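Local coordinates for Na Glutathione S-transferase 1 (Necator americanus, PDB 2ON7), which probably catalyses the conjugation of glutathione to electrophilic compounds, as a dimeric glutathione S-transferase of the human hookworm Necator americanus, at residues V2-T7 with P52-D57; Q20-A25 with R73-A78; F135-L140 with E176-V181; V156-S161 with E186-I191. All blocks are in the same frame, centred on the assembly; numbering follows the deposited sequence.

Contact 1 (V2-T7 with P52-D57); sequences VHYKLT and PVLEVD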
# COMPACT_ATOMS: atom_id res chain seq x y z
N VAL A 2 15.51 0.54 -22.43
CA VAL A 2 14.92 1.38 -21.40
C VAL A 2 16.01 1.94 -20.50
O VAL A 2 16.87 1.18 -20.04
CB VAL A 2 13.87 0.62 -20.54
CG1 VAL A 2 13.22 1.57 -19.52
CG2 VAL A 2 12.81 -0.05 -21.44
N HIS A 3 15.95 3.26 -20.30
CA HIS A 3 16.67 4.00 -19.27
C HIS A 3 15.92 4.12 -17.97
O HIS A 3 14.82 4.68 -17.91
CB HIS A 3 16.92 5.42 -19.73
CG HIS A 3 18.24 5.60 -20.40
ND1 HIS A 3 18.36 5.82 -21.75
CD2 HIS A 3 19.49 5.59 -19.89
CE1 HIS A 3 19.64 5.93 -22.06
NE2 HIS A 3 20.35 5.80 -20.95
N TYR A 4 16.55 3.62 -16.90
CA TYR A 4 16.03 3.70 -15.53
C TYR A 4 16.86 4.61 -14.65
O TYR A 4 18.10 4.58 -14.63
CB TYR A 4 16.00 2.33 -14.89
CG TYR A 4 15.07 1.36 -15.57
CD1 TYR A 4 13.70 1.40 -15.35
CD2 TYR A 4 15.58 0.42 -16.45
CE1 TYR A 4 12.86 0.48 -16.01
CE2 TYR A 4 14.78 -0.47 -17.08
CZ TYR A 4 13.44 -0.45 -16.88
OH TYR A 4 12.71 -1.38 -17.56
N LYS A 5 16.16 5.42 -13.88
CA LYS A 5 16.83 6.25 -12.89
C LYS A 5 16.05 6.16 -11.59
O LYS A 5 14.85 6.35 -11.60
CB LYS A 5 16.88 7.70 -13.38
CG LYS A 5 17.15 8.72 -12.33
CD LYS A 5 17.48 10.01 -13.04
CE LYS A 5 16.96 11.25 -12.36
NZ LYS A 5 17.85 12.39 -12.76
N LEU A 6 16.71 5.87 -10.48
CA LEU A 6 16.05 5.87 -9.16
C LEU A 6 16.69 6.93 -8.30
O LEU A 6 17.91 6.93 -8.07
CB LEU A 6 16.15 4.49 -8.47
CG LEU A 6 15.55 4.26 -7.08
CD1 LEU A 6 14.00 4.10 -7.13
CD2 LEU A 6 16.24 3.08 -6.39
N THR A 7 15.84 7.82 -7.82
CA THR A 7 16.23 8.98 -7.06
C THR A 7 15.73 8.75 -5.66
O THR A 7 14.52 8.49 -5.44
CB THR A 7 15.55 10.23 -7.63
OG1 THR A 7 15.79 10.28 -9.04
CG2 THR A 7 16.06 11.45 -6.99
N PRO A 52 11.21 7.49 -2.55
CA PRO A 52 11.90 7.32 -3.86
C PRO A 52 11.08 7.63 -5.14
O PRO A 52 9.90 7.42 -5.18
CB PRO A 52 12.25 5.82 -3.85
CG PRO A 52 11.07 5.24 -3.07
CD PRO A 52 10.89 6.19 -1.94
N VAL A 53 11.74 8.11 -6.19
CA VAL A 53 11.06 8.29 -7.49
C VAL A 53 11.80 7.52 -8.58
O VAL A 53 13.02 7.58 -8.66
CB VAL A 53 10.91 9.81 -7.93
CG1 VAL A 53 10.38 9.88 -9.34
CG2 VAL A 53 9.97 10.62 -7.03
N LEU A 54 11.05 6.81 -9.41
CA LEU A 54 11.60 6.06 -10.56
C LEU A 54 11.24 6.75 -11.86
O LEU A 54 10.05 6.89 -12.18
CB LEU A 54 11.02 4.62 -10.61
CG LEU A 54 11.39 3.73 -11.82
CD1 LEU A 54 12.81 3.28 -11.71
CD2 LEU A 54 10.44 2.54 -11.97
N GLU A 55 12.24 7.18 -12.61
CA GLU A 55 11.96 7.57 -13.98
C GLU A 55 12.29 6.41 -14.88
O GLU A 55 13.33 5.78 -14.71
CB GLU A 55 12.74 8.78 -14.40
CG GLU A 55 12.43 10.00 -13.63
CD GLU A 55 13.33 11.13 -14.06
OE1 GLU A 55 14.31 10.88 -14.81
OE2 GLU A 55 13.05 12.28 -13.70
N VAL A 56 11.36 6.09 -15.77
CA VAL A 56 11.62 5.19 -16.88
C VAL A 56 11.47 5.94 -18.19
O VAL A 56 10.39 6.47 -18.51
CB VAL A 56 10.80 3.84 -16.79
CG1 VAL A 56 9.88 3.75 -15.55
CG2 VAL A 56 10.14 3.43 -18.15
N ASP A 57 12.58 6.03 -18.93
CA ASP A 57 12.69 6.90 -20.09
C ASP A 57 12.16 8.33 -19.79
O ASP A 57 11.50 8.94 -20.61
CB ASP A 57 12.00 6.30 -21.34
CG ASP A 57 12.62 4.97 -21.81
OD1 ASP A 57 11.85 4.00 -22.05
OD2 ASP A 57 13.86 4.89 -21.96
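Tyr4 and Val56 stand side by side on one face of an antiparallel strand pair, pointing the same way, with Tyr4 CE1 4.0 Å from Val56 CB. Leu54 extends this row: its CD1 approaches Tyr4 CD1 at 4.2 Å, and Leu6 lies alongside Pro52 further on, CD1 to CB 4.1 Å. Carried beside the backbone N (chi1 -64°), the Tyr4 ring also takes Val2 CG1 over one face, offset toward the rim. Lys5 and Glu55 occupy the reverse face as a hydrogen-bonded pair. Their chains run together, yet the charged ends do not close into a salt bridge: Lys5 NZ stays 4.4 Å from Glu55 OE1, and it is the Lys5 CE methylene that rests on that oxygen.

Strands 4-7 and 53-56 run at 165° to one another in the mixed sheet of the thioredoxin-like N-terminal domain, where the peptide bond before Pro52 is cis, as is usual in this fold at the entry to the corresponding strand. Two reciprocal backbone pairs, Lys5 with Glu55 and Thr7 with Val53, carry the ladder. Beyond Tyr4 and Val56, Asp57 N donates to His3 O at 2.8 Å, while His3 N reaches Asp57 OD2 at 3.1 Å from above the carboxylate plane, so a side chain replaces the next backbone acceptor. Helix 64-75 lies against the Tyr4 and Leu54 face, and Val56 packs on Phe83 of the second subunit.

Contact 2 (Q20-A25 with R73-A78); sequences QIFALA and RQFGFA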
# COMPACT_ATOMS: atom_id res chain seq x y z
N GLN A 20 17.45 -3.79 -5.36
CA GLN A 20 17.55 -5.23 -5.29
C GLN A 20 16.88 -5.88 -6.48
O GLN A 20 17.37 -6.85 -6.94
CB GLN A 20 17.09 -5.78 -3.92
CG GLN A 20 18.16 -5.51 -2.85
CD GLN A 20 17.82 -5.97 -1.45
OE1 GLN A 20 18.34 -5.44 -0.46
NE2 GLN A 20 16.98 -6.95 -1.34
N ILE A 21 15.79 -5.34 -6.98
CA ILE A 21 15.18 -5.91 -8.18
C ILE A 21 16.06 -5.76 -9.39
O ILE A 21 16.35 -6.74 -10.06
CB ILE A 21 13.78 -5.37 -8.49
CG1 ILE A 21 12.80 -5.86 -7.42
CG2 ILE A 21 13.34 -5.86 -9.87
CD1 ILE A 21 11.84 -6.90 -7.89
N PHE A 22 16.53 -4.53 -9.64
CA PHE A 22 17.50 -4.24 -10.71
C PHE A 22 18.72 -5.17 -10.71
O PHE A 22 19.11 -5.68 -11.77
CB PHE A 22 18.03 -2.83 -10.53
CG PHE A 22 17.09 -1.75 -11.00
CD1 PHE A 22 16.46 -1.84 -12.23
CD2 PHE A 22 16.91 -0.60 -10.24
CE1 PHE A 22 15.65 -0.85 -12.66
CE2 PHE A 22 16.10 0.40 -10.68
CZ PHE A 22 15.45 0.27 -11.90
N ALA A 23 19.33 -5.38 -9.53
CA ALA A 23 20.49 -6.27 -9.40
C ALA A 23 20.09 -7.71 -9.66
O ALA A 23 20.82 -8.46 -10.29
CB ALA A 23 21.16 -6.12 -8.05
N LEU A 24 18.89 -8.11 -9.23
CA LEU A 24 18.42 -9.44 -9.63
C LEU A 24 18.22 -9.61 -11.17
O LEU A 24 18.22 -10.72 -11.71
CB LEU A 24 17.16 -9.82 -8.88
CG LEU A 24 17.29 -10.26 -7.42
CD1 LEU A 24 15.89 -10.31 -6.85
CD2 LEU A 24 17.97 -11.63 -7.25
N ALA A 25 18.03 -8.50 -11.88
CA ALA A 25 17.71 -8.56 -13.28
C ALA A 25 18.91 -8.18 -14.13
O ALA A 25 18.85 -8.23 -15.35
CB ALA A 25 16.51 -7.65 -13.56
N ARG A 73 7.28 -6.75 -12.14
CA ARG A 73 6.48 -7.21 -13.24
C ARG A 73 7.31 -7.23 -14.49
O ARG A 73 7.25 -8.22 -15.25
CB ARG A 73 5.23 -6.34 -13.43
CG ARG A 73 4.11 -6.55 -12.36
CD ARG A 73 2.89 -5.79 -12.78
NE ARG A 73 1.80 -5.81 -11.81
CZ ARG A 73 0.78 -4.96 -11.82
NH1 ARG A 73 0.71 -4.00 -12.74
NH2 ARG A 73 -0.18 -5.06 -10.90
N GLN A 74 8.10 -6.17 -14.69
CA GLN A 74 8.97 -6.01 -15.86
C GLN A 74 9.99 -7.14 -15.99
O GLN A 74 10.32 -7.57 -17.12
CB GLN A 74 9.73 -4.67 -15.80
CG GLN A 74 8.87 -3.42 -15.98
CD GLN A 74 7.95 -3.56 -17.14
OE1 GLN A 74 8.41 -3.80 -18.27
NE2 GLN A 74 6.63 -3.49 -16.88
N PHE A 75 10.50 -7.59 -14.84
CA PHE A 75 11.60 -8.58 -14.79
C PHE A 75 11.17 -9.92 -14.20
O PHE A 75 12.00 -10.77 -13.97
CB PHE A 75 12.84 -8.03 -14.06
CG PHE A 75 13.28 -6.69 -14.59
CD1 PHE A 75 13.10 -5.52 -13.83
CD2 PHE A 75 13.81 -6.59 -15.88
CE1 PHE A 75 13.48 -4.31 -14.31
CE2 PHE A 75 14.17 -5.34 -16.39
CZ PHE A 75 14.00 -4.21 -15.62
N GLY A 76 9.87 -10.07 -13.98
CA GLY A 76 9.29 -11.33 -13.57
C GLY A 76 9.57 -11.76 -12.14
O GLY A 76 9.80 -12.95 -11.90
N PHE A 77 9.50 -10.81 -11.19
CA PHE A 77 9.59 -11.10 -9.76
C PHE A 77 8.30 -10.64 -9.04
O PHE A 77 8.32 -10.28 -7.83
CB PHE A 77 10.80 -10.40 -9.13
CG PHE A 77 12.15 -10.82 -9.73
CD1 PHE A 77 12.76 -12.01 -9.36
CD2 PHE A 77 12.82 -9.97 -10.62
CE1 PHE A 77 14.00 -12.40 -9.90
CE2 PHE A 77 14.05 -10.36 -11.16
CZ PHE A 77 14.64 -11.58 -10.80
N ALA A 78 7.18 -10.67 -9.78
CA ALA A 78 5.90 -10.19 -9.25
C ALA A 78 5.01 -11.33 -8.76
O ALA A 78 4.08 -11.11 -7.97
CB ALA A 78 5.14 -9.33 -10.29
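Ile21 reaches the 73-78 segment with two separate branches. Its CG2 comes obliquely to the Phe75 ring, 4.0 Å from Phe75 CD1, while CD1 slides past the root of Phe77, 3.9 Å from Phe77 CB. The division follows from chi1 of -68°, which leaves CG2 anti to the backbone N and sends CG1, with CD1 at its end, beside that N. Phe22 starts out pointing away from the other segment and adds only a marginal touch, its CD1 4.4 Å from Phe75 CE1.

One turn after Ile21, Leu24 crosses Phe77 obliquely. The contact is made at the base of the leucine, CB to Phe77 CZ 3.6 Å, and Leu24 CD1 lies over one face of the same ring, displaced toward its rim. Ala25 then sets its methyl over a face of Phe75: CB is 3.9 Å from the ring centroid and 28° off the ring normal, a CH-pi contact. That methyl also stands at the edge of the Phe77 ring, and thus fills the angle between the two aromatics. Gly76, with positive phi, takes part in the Schellman motif that follows helix 64-75 and separates the two phenylalanines in sequence. No hydrogen bond crosses the contact.

Helix 16-25 thereby packs on the C-terminal end of helix 64-75, to which the Cys17-Cys68 disulfide also ties it, with Phe22 meeting Tyr4 of strand 4-9 on its sheet side. Ile21 and Leu24 also touch Leu158 of helix 155-168, while Arg73 turns outward to a salt bridge with Glu85 of the second subunit.

Contact 3 (F135-L140 with E176-V181); sequences FITKFL and EGYPEV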
# COMPACT_ATOMS: atom_id res chain seq x y z
N PHE A 135 2.00 -13.75 11.36
CA PHE A 135 1.42 -13.95 10.01
C PHE A 135 2.44 -14.37 8.97
O PHE A 135 2.20 -15.31 8.20
CB PHE A 135 0.70 -12.69 9.53
CG PHE A 135 -0.38 -12.22 10.45
CD1 PHE A 135 -0.45 -10.89 10.85
CD2 PHE A 135 -1.35 -13.11 10.92
CE1 PHE A 135 -1.44 -10.46 11.70
CE2 PHE A 135 -2.36 -12.69 11.77
CZ PHE A 135 -2.39 -11.36 12.17
N ILE A 136 3.57 -13.66 8.93
CA ILE A 136 4.66 -14.05 8.03
C ILE A 136 5.01 -15.55 8.24
O ILE A 136 5.11 -16.26 7.27
CB ILE A 136 5.90 -13.06 8.11
CG1 ILE A 136 5.50 -11.63 7.75
CG2 ILE A 136 7.00 -13.43 7.17
CD1 ILE A 136 5.02 -11.38 6.26
N THR A 137 5.12 -16.04 9.48
CA THR A 137 5.57 -17.43 9.60
C THR A 137 4.55 -18.50 9.18
O THR A 137 4.98 -19.57 8.76
CB THR A 137 6.42 -17.81 10.88
OG1 THR A 137 5.82 -18.89 11.63
CG2 THR A 137 6.73 -16.60 11.78
N LYS A 138 3.24 -18.21 9.28
CA LYS A 138 2.19 -19.06 8.66
C LYS A 138 2.42 -19.22 7.14
O LYS A 138 2.41 -20.34 6.62
CB LYS A 138 0.77 -18.54 8.92
CG LYS A 138 0.33 -18.49 10.39
CD LYS A 138 -0.89 -17.57 10.62
CE LYS A 138 -1.81 -18.11 11.75
NZ LYS A 138 -1.13 -18.42 13.08
N PHE A 139 2.64 -18.12 6.44
CA PHE A 139 3.07 -18.20 5.02
C PHE A 139 4.33 -19.05 4.77
O PHE A 139 4.39 -19.84 3.82
CB PHE A 139 3.20 -16.80 4.40
CG PHE A 139 1.89 -16.22 3.94
CD1 PHE A 139 1.03 -15.59 4.85
CD2 PHE A 139 1.50 -16.32 2.60
CE1 PHE A 139 -0.19 -15.08 4.43
CE2 PHE A 139 0.28 -15.77 2.16
CZ PHE A 139 -0.56 -15.15 3.09
N LEU A 140 5.33 -18.88 5.61
CA LEU A 140 6.55 -19.62 5.50
C LEU A 140 6.31 -21.12 5.80
O LEU A 140 6.75 -21.96 5.03
CB LEU A 140 7.60 -18.99 6.41
CG LEU A 140 8.79 -18.12 5.95
CD1 LEU A 140 8.89 -17.96 4.44
CD2 LEU A 140 8.83 -16.80 6.71
N GLU A 176 14.29 -13.57 17.61
CA GLU A 176 14.26 -14.50 18.74
C GLU A 176 13.17 -15.60 18.68
O GLU A 176 13.48 -16.80 18.73
CB GLU A 176 14.22 -13.74 20.09
CG GLU A 176 15.60 -13.52 20.72
CD GLU A 176 15.60 -13.23 22.26
OE1 GLU A 176 14.56 -12.96 22.87
OE2 GLU A 176 16.69 -13.24 22.85
N GLY A 177 11.91 -15.22 18.60
CA GLY A 177 10.86 -16.26 18.68
C GLY A 177 10.43 -16.81 17.33
O GLY A 177 9.38 -17.40 17.21
N TYR A 178 11.25 -16.59 16.30
CA TYR A 178 10.84 -16.83 14.92
C TYR A 178 11.99 -17.47 14.10
O TYR A 178 12.71 -16.79 13.37
CB TYR A 178 10.28 -15.53 14.33
CG TYR A 178 9.22 -14.88 15.24
CD1 TYR A 178 9.60 -14.01 16.30
CD2 TYR A 178 7.85 -15.19 15.09
CE1 TYR A 178 8.63 -13.46 17.17
CE2 TYR A 178 6.88 -14.64 15.93
CZ TYR A 178 7.26 -13.78 16.96
OH TYR A 178 6.29 -13.26 17.76
N PRO A 179 12.15 -18.80 14.23
CA PRO A 179 13.22 -19.44 13.46
C PRO A 179 12.99 -19.41 11.94
O PRO A 179 13.93 -19.14 11.20
CB PRO A 179 13.29 -20.87 14.04
CG PRO A 179 12.04 -21.06 14.84
CD PRO A 179 11.36 -19.74 15.04
N GLU A 180 11.77 -19.65 11.48
CA GLU A 180 11.41 -19.58 10.05
C GLU A 180 11.74 -18.24 9.35
O GLU A 180 12.25 -18.22 8.22
CB GLU A 180 9.91 -19.87 9.84
CG GLU A 180 9.47 -21.24 10.30
CD GLU A 180 9.28 -21.29 11.80
OE1 GLU A 180 8.98 -20.23 12.40
OE2 GLU A 180 9.46 -22.37 12.36
N VAL A 181 11.41 -17.13 10.00
CA VAL A 181 11.71 -15.80 9.48
C VAL A 181 13.22 -15.61 9.30
O VAL A 181 13.67 -15.10 8.28
CB VAL A 181 11.12 -14.69 10.41
CG1 VAL A 181 11.64 -13.33 10.02
CG2 VAL A 181 9.62 -14.75 10.44
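Thr137 supplies the central apolar contacts through its methyl. CG2 meets Val181 CG2 at 3.7 Å, the two side chains crossing at about a right angle, and the same methyl approaches the edge of the Tyr178 ring near its plane, 3.8 Å from CD2. One methyl is therefore shared between a valine branch and an aromatic edge. Leu140, a turn further along its helix, extends the apolar patch: Leu140 CD2 lies 4.3 Å from Val181 CG2. The backbone is met as well, with Leu140 CD2 4.0 Å from Glu180 O. Ile136 contributes only a distant touch, CG2 to Val181 CG2 4.4 Å.

Polar contact is looser. Glu180 crosses Thr137 obliquely, its chain bending at chi2 (79°) so that the carboxylate folds back toward the threonine; even so, Glu180 OE1 stops 3.5 Å from Thr137 OG1, and no hydrogen bond joins the segments. The polar end of Tyr178 is engaged outside the two segments: its OH is hydrogen-bonded to Asp130 OD1, earlier on the helix that carries Thr137, and its ring meets Phe133 of that helix edge-to-face.

Tyr178 occupies the N-cap position of helix 179-189, so the contact places the beginning of that helix against the C-terminal end of helix 117-141. The junction is helix-to-helix packing within the all-helical C-terminal domain of the glutathione S-transferase fold, where Ile136 on its other side touches Leu91 of helix 82-109.

Contact 4 (V156-S161 with E186-I191); sequences VDLLVS and EKIRAI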
# COMPACT_ATOMS: atom_id res chain seq x y z
N VAL A 156 8.34 -9.20 -2.45
CA VAL A 156 8.17 -9.17 -0.98
C VAL A 156 9.30 -9.89 -0.24
O VAL A 156 9.68 -9.46 0.84
CB VAL A 156 6.91 -9.87 -0.40
CG1 VAL A 156 5.94 -8.88 0.16
CG2 VAL A 156 6.35 -10.92 -1.29
N ASP A 157 9.76 -11.02 -0.77
CA ASP A 157 10.93 -11.71 -0.21
C ASP A 157 12.07 -10.70 0.18
O ASP A 157 12.67 -10.79 1.25
CB ASP A 157 11.40 -12.79 -1.19
CG ASP A 157 10.37 -13.94 -1.34
OD1 ASP A 157 10.04 -14.35 -2.48
OD2 ASP A 157 9.86 -14.41 -0.29
N LEU A 158 12.27 -9.70 -0.66
CA LEU A 158 13.35 -8.72 -0.54
C LEU A 158 13.02 -7.69 0.50
O LEU A 158 13.85 -7.38 1.37
CB LEU A 158 13.59 -8.04 -1.89
CG LEU A 158 13.73 -8.88 -3.14
CD1 LEU A 158 13.72 -7.93 -4.34
CD2 LEU A 158 15.06 -9.66 -3.10
N LEU A 159 11.82 -7.14 0.40
CA LEU A 159 11.29 -6.23 1.40
C LEU A 159 11.56 -6.70 2.81
O LEU A 159 12.14 -5.97 3.63
CB LEU A 159 9.79 -6.07 1.21
CG LEU A 159 9.22 -4.99 0.30
CD1 LEU A 159 7.69 -4.99 0.47
CD2 LEU A 159 9.88 -3.55 0.54
N VAL A 160 11.11 -7.92 3.07
CA VAL A 160 11.10 -8.56 4.41
C VAL A 160 12.49 -9.08 4.82
O VAL A 160 12.93 -8.86 5.96
CB VAL A 160 10.07 -9.75 4.44
CG1 VAL A 160 10.08 -10.49 5.74
CG2 VAL A 160 8.67 -9.26 4.08
N SER A 161 13.19 -9.77 3.92
CA SER A 161 14.56 -10.17 4.23
C SER A 161 15.48 -8.95 4.52
O SER A 161 16.13 -8.88 5.54
CB SER A 161 15.12 -11.09 3.16
OG SER A 161 15.26 -10.41 1.96
N GLU A 186 18.08 -15.41 5.58
CA GLU A 186 19.33 -15.99 5.09
C GLU A 186 19.26 -16.67 3.72
O GLU A 186 20.24 -16.65 2.98
CB GLU A 186 19.88 -16.98 6.09
CG GLU A 186 20.09 -16.34 7.43
CD GLU A 186 20.62 -17.32 8.45
OE1 GLU A 186 21.63 -16.97 9.08
OE2 GLU A 186 20.05 -18.42 8.59
N LYS A 187 18.11 -17.28 3.41
CA LYS A 187 17.93 -17.96 2.13
C LYS A 187 17.88 -16.91 1.03
O LYS A 187 18.65 -17.01 0.05
CB LYS A 187 16.66 -18.85 2.14
CG LYS A 187 15.82 -18.78 0.86
CD LYS A 187 14.54 -19.60 0.93
CE LYS A 187 14.29 -20.31 -0.39
NZ LYS A 187 15.28 -21.39 -0.70
N ILE A 188 17.02 -15.90 1.20
CA ILE A 188 16.90 -14.79 0.20
C ILE A 188 18.23 -14.10 -0.04
O ILE A 188 18.59 -13.84 -1.19
CB ILE A 188 15.79 -13.72 0.55
CG1 ILE A 188 14.41 -14.38 0.71
CG2 ILE A 188 15.74 -12.53 -0.52
CD1 ILE A 188 14.08 -15.45 -0.39
N ARG A 189 18.94 -13.79 1.04
CA ARG A 189 20.14 -12.95 0.92
C ARG A 189 21.37 -13.69 0.36
O ARG A 189 22.29 -13.05 -0.15
CB ARG A 189 20.44 -12.25 2.25
CG ARG A 189 19.35 -11.22 2.59
CD ARG A 189 19.44 -10.64 4.01
NE ARG A 189 20.54 -9.69 4.19
CZ ARG A 189 20.61 -8.46 3.65
NH1 ARG A 189 19.65 -7.99 2.85
NH2 ARG A 189 21.66 -7.69 3.93
N ALA A 190 21.34 -15.02 0.42
CA ALA A 190 22.38 -15.87 -0.14
C ALA A 190 22.15 -16.16 -1.65
O ALA A 190 22.90 -16.92 -2.26
CB ALA A 190 22.47 -17.20 0.67
N ILE A 191 21.12 -15.55 -2.25
CA ILE A 191 20.89 -15.71 -3.68
C ILE A 191 21.97 -14.92 -4.45
O ILE A 191 22.00 -13.67 -4.34
CB ILE A 191 19.45 -15.24 -4.09
CG1 ILE A 191 18.37 -16.15 -3.46
CG2 ILE A 191 19.33 -15.17 -5.62
CD1 ILE A 191 16.93 -15.58 -3.60
O HOH W 1 17.39 -8.66 0.99
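Ile188 carries the tight part of the contact, touching Asp157, Leu158 and Ser161 where helices 155-168 and 179-189 of the all-helical C-terminal domain meet. Its CG2 is the close-fitting branch, 3.3 Å from Ser161 OG and 3.9 Å from Leu158 CD2, while CD1 crosses to Asp157 CB at 3.9 Å. With chi1 of -57° the two branches diverge, CG2 anti to the backbone N and CG1 beside it, which lets one residue meet Asp157 and Ser161, a turn apart.

Toward Arg189 the fit is looser and partly wet. Arg189 CD approaches Ser161 O at 4.0 Å. Further along the arginine, a water donates to Ser161 OG at 2.9 Å and accepts from Arg189 NH1 at 3.0 Å in the guanidinium plane. NH1 also forms a salt bridge with Glu162.

The Asp157 carboxylate is held by the backbone N atoms of Thr154 and Leu148, the former consistent with the N-capping box known here in glutathione S-transferases. Ser161 OG donates to Asp157 O at 2.7 Å, and Ser161 N reaches that oxygen from the opposite face of its plane. The hydroxyl is thus satisfied by its own helix and a water, consistent with its lying against Ile188 CG2 in a buried interface.

Contact 1 is the one built on strands and joined by direct hydrogen bonds between its segments; the other three cross without any, relying on side-chain packing, with a water bridge added in contact 4. Contact 4 is the buried one, its centre about 10 Å from the centre of the chain; the other three are only partly buried, and contacts 1 and 3 lie on opposite sides of that centre, their own centres about 34 Å apart. Contact 2 links contacts 1 and 4: Phe22 and Phe75 touch Tyr4, and Leu24 and Ile21 touch Leu158, so it spans the sheet and the helical domain. Contacts 3 and 4 share helix 179-189, gripped near its beginning and near its end.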